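Local structure of phenylalanyl-tRNA synthetase beta chain (Pyrococcus horikoshii, 2CXI) at residues K52-G64 against Q121-F133. The protein forms, as the beta subunit of a two-alpha, two-beta tetramer, part of the ligase that attaches L-phenylalanine to tRNA(Phe) using ATP. Numbering follows the deposited sequence.
Sequences KDTNRPDLWSAEG and QMIQLQEKIALTF
Segment 52-64 runs antiparallel to helix 116-133, its Ser61, Pro57 and Thr54 lying opposite Leu125, Ile129 and Thr132 in turn. Ser61 and Leu125 come closest, their CA atoms 6.0 Å apart. The loop makes a type I turn at 53-56 and a 3-10 segment, then enters helix 62-72 with Ser61 as N-cap. The contact packs this loop, which follows strand 44-51, and the start of helix 62-72 against a helix of the B3/4 region. Trp60 fills the middle of it. Its CH2 lies 3.6 Å from Thr132 CG2, and the backbone of Ile129 and Phe133 meets the ring edge. Pro57 CA sits over the ring centre, and NE1 donates to Asp53 O, a bond that helps to hold the indole's rotation. Pro57 CG rests over the face of the Phe133 ring, 4.1 Å from its centroid, a CH-pi contact. With chi1 at -178° Leu125 extends toward the loop, and its two methyls divide: CD1 reaches Trp60 O at 3.7 Å, while CD2 lies against Ser61. Lys242, on helix 240-255, makes a cation-pi contact with Phe133. At the other end, Ser61 OG donates to Glu63 OE1, whose partner oxygen OE2 forms a salt bridge with Arg257. Gln121 NE2 donates to Asp5 O. Its OE1 accepts the first-turn amide of the helix, Ala62 N, at 2.9 Å; the N-H points almost straight at OE1 (165°) but from above the carbonyl plane.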
loop_
_atom_site.group_PDB
_atom_site.type_symbol
_atom_site.label_atom_id
_atom_site.label_comp_id
_atom_site.label_asym_id
_atom_site.label_seq_id
_atom_site.Cartn_x
_atom_site.Cartn_y
_atom_site.Cartn_z
ATOM N N LYS A 52 25.383 35.938 21.973
ATOM C CA LYS A 52 26.693 36.387 21.630
ATOM C C LYS A 52 27.354 35.418 20.646
ATOM O O LYS A 52 28.285 35.789 19.966
ATOM C CB LYS A 52 27.508 36.594 22.914
ATOM C CG LYS A 52 26.940 37.733 23.799
ATOM C CD LYS A 52 26.685 39.012 22.971
ATOM C CE LYS A 52 26.215 40.208 23.826
ATOM N NZ LYS A 52 27.278 40.833 24.692
ATOM N N ASP A 53 26.862 34.192 20.551
ATOM C CA ASP A 53 27.506 33.207 19.661
ATOM C C ASP A 53 26.747 33.036 18.316
ATOM O O ASP A 53 25.735 32.316 18.206
ATOM C CB ASP A 53 27.741 31.902 20.440
ATOM C CG ASP A 53 28.652 30.929 19.719
ATOM O OD1 ASP A 53 28.821 31.029 18.481
ATOM O OD2 ASP A 53 29.220 30.002 20.327
ATOM N N THR A 54 27.254 33.711 17.291
ATOM C CA THR A 54 26.643 33.716 15.948
ATOM C C THR A 54 26.729 32.360 15.179
ATOM O O THR A 54 26.119 32.179 14.113
ATOM C CB THR A 54 27.302 34.825 15.131
ATOM O OG1 THR A 54 26.858 34.737 13.770
ATOM C CG2 THR A 54 28.845 34.598 15.038
ATOM N N ASN A 55 27.490 31.431 15.744
ATOM C CA ASN A 55 27.723 30.103 15.155
ATOM C C ASN A 55 26.984 28.976 15.886
ATOM O O ASN A 55 27.153 27.806 15.551
ATOM C CB ASN A 55 29.228 29.817 15.155
ATOM C CG ASN A 55 29.973 30.757 14.256
ATOM O OD1 ASN A 55 30.907 31.448 14.683
ATOM N ND2 ASN A 55 29.539 30.836 13.003
ATOM N N ARG A 56 26.183 29.348 16.895
ATOM C CA ARG A 56 25.465 28.371 17.709
ATOM C C ARG A 56 23.936 28.642 17.734
ATOM O O ARG A 56 23.411 29.180 18.722
ATOM C CB ARG A 56 26.094 28.277 19.121
ATOM C CG ARG A 56 27.267 27.256 19.192
ATOM C CD ARG A 56 27.766 26.930 20.560
ATOM N NE ARG A 56 26.794 26.140 21.287
ATOM C CZ ARG A 56 27.036 25.518 22.429
ATOM N NH1 ARG A 56 28.248 25.603 22.999
ATOM N NH2 ARG A 56 26.062 24.810 23.018
ATOM N N PRO A 57 23.237 28.258 16.655
ATOM C CA PRO A 57 21.766 28.352 16.605
ATOM C C PRO A 57 21.076 27.619 17.785
ATOM O O PRO A 57 19.983 27.993 18.167
ATOM C CB PRO A 57 21.382 27.693 15.254
ATOM C CG PRO A 57 22.656 27.633 14.454
ATOM C CD PRO A 57 23.820 27.748 15.387
ATOM N N ASP A 58 21.732 26.617 18.357
ATOM C CA ASP A 58 21.179 25.874 19.478
ATOM C C ASP A 58 20.913 26.808 20.655
ATOM O O ASP A 58 20.054 26.517 21.468
ATOM C CB ASP A 58 22.043 24.669 19.886
ATOM C CG ASP A 58 23.336 25.045 20.587
ATOM O OD1 ASP A 58 23.418 24.959 21.833
ATOM O OD2 ASP A 58 24.347 25.417 19.988
ATOM N N LEU A 59 21.629 27.956 20.694
ATOM C CA LEU A 59 21.563 28.865 21.820
ATOM C C LEU A 59 20.572 29.966 21.609
ATOM O O LEU A 59 20.533 30.891 22.430
ATOM C CB LEU A 59 22.956 29.480 22.110
ATOM C CG LEU A 59 23.890 28.820 23.130
ATOM C CD1 LEU A 59 23.484 27.423 23.509
ATOM C CD2 LEU A 59 25.400 28.866 22.799
ATOM N N TRP A 60 19.767 29.899 20.552
ATOM C CA TRP A 60 18.884 31.023 20.210
ATOM C C TRP A 60 17.434 30.844 20.557
ATOM O O TRP A 60 16.557 31.379 19.849
ATOM C CB TRP A 60 18.984 31.392 18.722
ATOM C CG TRP A 60 20.325 31.711 18.254
ATOM C CD1 TRP A 60 21.433 32.018 19.011
ATOM C CD2 TRP A 60 20.742 31.753 16.896
ATOM N NE1 TRP A 60 22.512 32.231 18.192
ATOM C CE2 TRP A 60 22.112 32.072 16.887
ATOM C CE3 TRP A 60 20.086 31.537 15.660
ATOM C CZ2 TRP A 60 22.849 32.186 15.706
ATOM C CZ3 TRP A 60 20.828 31.641 14.496
ATOM C CH2 TRP A 60 22.194 31.973 14.533
ATOM N N SER A 61 17.144 30.085 21.620
ATOM C CA SER A 61 15.785 29.990 22.108
ATOM C C SER A 61 15.801 29.659 23.585
ATOM O O SER A 61 16.846 29.257 24.130
ATOM C CB SER A 61 15.006 28.882 21.345
ATOM O OG SER A 61 15.501 27.606 21.736
ATOM N N ALA A 62 14.621 29.718 24.200
ATOM C CA ALA A 62 14.478 29.375 25.638
ATOM C C ALA A 62 14.983 27.974 25.928
ATOM O O ALA A 62 15.616 27.714 26.968
ATOM C CB ALA A 62 13.014 29.478 26.077
ATOM N N GLU A 63 14.677 27.050 25.002
ATOM C CA GLU A 63 15.037 25.645 25.239
ATOM C C GLU A 63 16.556 25.498 25.327
ATOM O O GLU A 63 17.077 24.776 26.192
ATOM C CB GLU A 63 14.461 24.700 24.146
ATOM C CG GLU A 63 12.937 24.749 24.007
ATOM C CD GLU A 63 12.437 25.864 23.089
ATOM O OE1 GLU A 63 13.231 26.697 22.606
ATOM O OE2 GLU A 63 11.236 25.908 22.821
ATOM N N GLY A 64 17.258 26.136 24.391
ATOM C CA GLY A 64 18.717 26.031 24.311
ATOM C C GLY A 64 19.406 26.757 25.468
ATOM O O GLY A 64 20.419 26.287 26.006
ATOM N N GLN A 121 8.112 30.374 21.122
ATOM C CA GLN A 121 9.532 30.031 21.037
ATOM C C GLN A 121 9.888 29.225 19.743
ATOM O O GLN A 121 10.910 29.476 19.059
ATOM C CB GLN A 121 9.955 29.240 22.274
ATOM C CG GLN A 121 10.149 30.092 23.528
ATOM C CD GLN A 121 11.131 31.235 23.264
ATOM O OE1 GLN A 121 12.298 30.991 22.932
ATOM N NE2 GLN A 121 10.635 32.465 23.302
HETATM N N MSE A 122 9.062 28.232 19.448
HETATM C CA MSE A 122 9.267 27.391 18.264
HETATM C C MSE A 122 9.222 28.257 17.005
HETATM O O MSE A 122 10.106 28.154 16.159
HETATM C CB MSE A 122 8.214 26.279 18.252
HETATM C CG MSE A 122 8.347 25.205 17.170
HETATM SE SE MSE A 122 6.720 23.981 17.204
HETATM C CE MSE A 122 6.224 24.442 19.015
ATOM N N ILE A 123 8.230 29.147 16.896
ATOM C CA ILE A 123 8.139 30.111 15.786
ATOM C C ILE A 123 9.306 31.119 15.694
ATOM O O ILE A 123 9.833 31.381 14.607
ATOM C CB ILE A 123 6.759 30.868 15.809
ATOM C CG1 ILE A 123 5.598 29.873 15.595
ATOM C CG2 ILE A 123 6.739 32.019 14.792
ATOM C CD1 ILE A 123 4.156 30.507 15.568
ATOM N N GLN A 124 9.689 31.703 16.825
ATOM C CA GLN A 124 10.812 32.645 16.837
ATOM C C GLN A 124 12.120 31.916 16.427
ATOM O O GLN A 124 12.928 32.462 15.671
ATOM C CB GLN A 124 10.975 33.208 18.228
ATOM C CG GLN A 124 12.088 34.193 18.354
ATOM C CD GLN A 124 12.110 34.854 19.723
ATOM O OE1 GLN A 124 12.061 36.080 19.824
ATOM N NE2 GLN A 124 12.242 34.045 20.768
ATOM N N LEU A 125 12.294 30.693 16.917
ATOM C CA LEU A 125 13.486 29.890 16.587
ATOM C C LEU A 125 13.552 29.575 15.082
ATOM O O LEU A 125 14.594 29.722 14.411
ATOM C CB LEU A 125 13.583 28.634 17.458
ATOM C CG LEU A 125 14.832 27.752 17.226
ATOM C CD1 LEU A 125 16.117 28.523 17.496
ATOM C CD2 LEU A 125 14.737 26.508 18.110
ATOM N N GLN A 126 12.406 29.225 14.538
ATOM C CA GLN A 126 12.266 29.022 13.108
ATOM C C GLN A 126 12.717 30.282 12.337
ATOM O O GLN A 126 13.525 30.206 11.403
ATOM C CB GLN A 126 10.807 28.580 12.874
ATOM C CG GLN A 126 10.244 28.689 11.553
ATOM C CD GLN A 126 8.815 28.127 11.542
ATOM O OE1 GLN A 126 8.374 27.648 10.529
ATOM N NE2 GLN A 126 8.117 28.173 12.683
ATOM N N GLU A 127 12.261 31.458 12.768
ATOM C CA GLU A 127 12.656 32.694 12.121
ATOM C C GLU A 127 14.120 33.037 12.369
ATOM O O GLU A 127 14.802 33.470 11.456
ATOM C CB GLU A 127 11.771 33.863 12.579
ATOM C CG GLU A 127 10.284 33.680 12.269
ATOM C CD GLU A 127 9.345 34.670 12.991
ATOM O OE1 GLU A 127 9.798 35.518 13.821
ATOM O OE2 GLU A 127 8.127 34.597 12.725
ATOM N N LYS A 128 14.588 32.921 13.606
ATOM C CA LYS A 128 15.999 33.300 13.911
ATOM C C LYS A 128 16.983 32.398 13.183
ATOM O O LYS A 128 17.980 32.867 12.632
ATOM C CB LYS A 128 16.278 33.235 15.410
ATOM C CG LYS A 128 15.391 34.160 16.241
ATOM C CD LYS A 128 15.695 35.656 16.005
ATOM C CE LYS A 128 14.561 36.500 16.572
ATOM N NZ LYS A 128 14.889 37.983 16.528
ATOM N N ILE A 129 16.709 31.090 13.133
ATOM C CA ILE A 129 17.597 30.223 12.336
ATOM C C ILE A 129 17.612 30.634 10.854
ATOM O O ILE A 129 18.681 30.751 10.231
ATOM C CB ILE A 129 17.238 28.702 12.492
ATOM C CG1 ILE A 129 17.495 28.250 13.951
ATOM C CG2 ILE A 129 18.077 27.868 11.474
ATOM C CD1 ILE A 129 17.083 26.844 14.224
ATOM N N ALA A 130 16.430 30.829 10.287
ATOM C CA ALA A 130 16.310 31.189 8.867
ATOM C C ALA A 130 16.946 32.521 8.527
ATOM O O ALA A 130 17.509 32.674 7.462
ATOM C CB ALA A 130 14.843 31.201 8.441
ATOM N N LEU A 131 16.851 33.494 9.427
ATOM C CA LEU A 131 17.413 34.825 9.132
ATOM C C LEU A 131 18.926 34.830 9.053
ATOM O O LEU A 131 19.493 35.295 8.056
ATOM C CB LEU A 131 16.960 35.859 10.174
ATOM C CG LEU A 131 17.609 37.257 10.231
ATOM C CD1 LEU A 131 17.368 38.098 9.002
ATOM C CD2 LEU A 131 17.025 37.947 11.483
ATOM N N THR A 132 19.549 34.331 10.127
ATOM C CA THR A 132 20.990 34.421 10.391
ATOM C C THR A 132 21.767 33.242 9.807
ATOM O O THR A 132 22.588 33.381 8.902
ATOM C CB THR A 132 21.216 34.389 11.924
ATOM O OG1 THR A 132 20.440 35.423 12.552
ATOM C CG2 THR A 132 22.622 34.760 12.256
ATOM N N PHE A 133 21.516 32.075 10.373
ATOM C CA PHE A 133 22.166 30.840 9.909
ATOM C C PHE A 133 21.755 30.540 8.472
ATOM O O PHE A 133 22.577 30.129 7.652
ATOM C CB PHE A 133 21.762 29.695 10.859
ATOM C CG PHE A 133 22.485 28.398 10.620
ATOM C CD1 PHE A 133 23.798 28.240 11.000
ATOM C CD2 PHE A 133 21.807 27.314 10.041
ATOM C CE1 PHE A 133 24.458 27.005 10.819
ATOM C CE2 PHE A 133 22.450 26.087 9.823
ATOM C CZ PHE A 133 23.768 25.922 10.233
#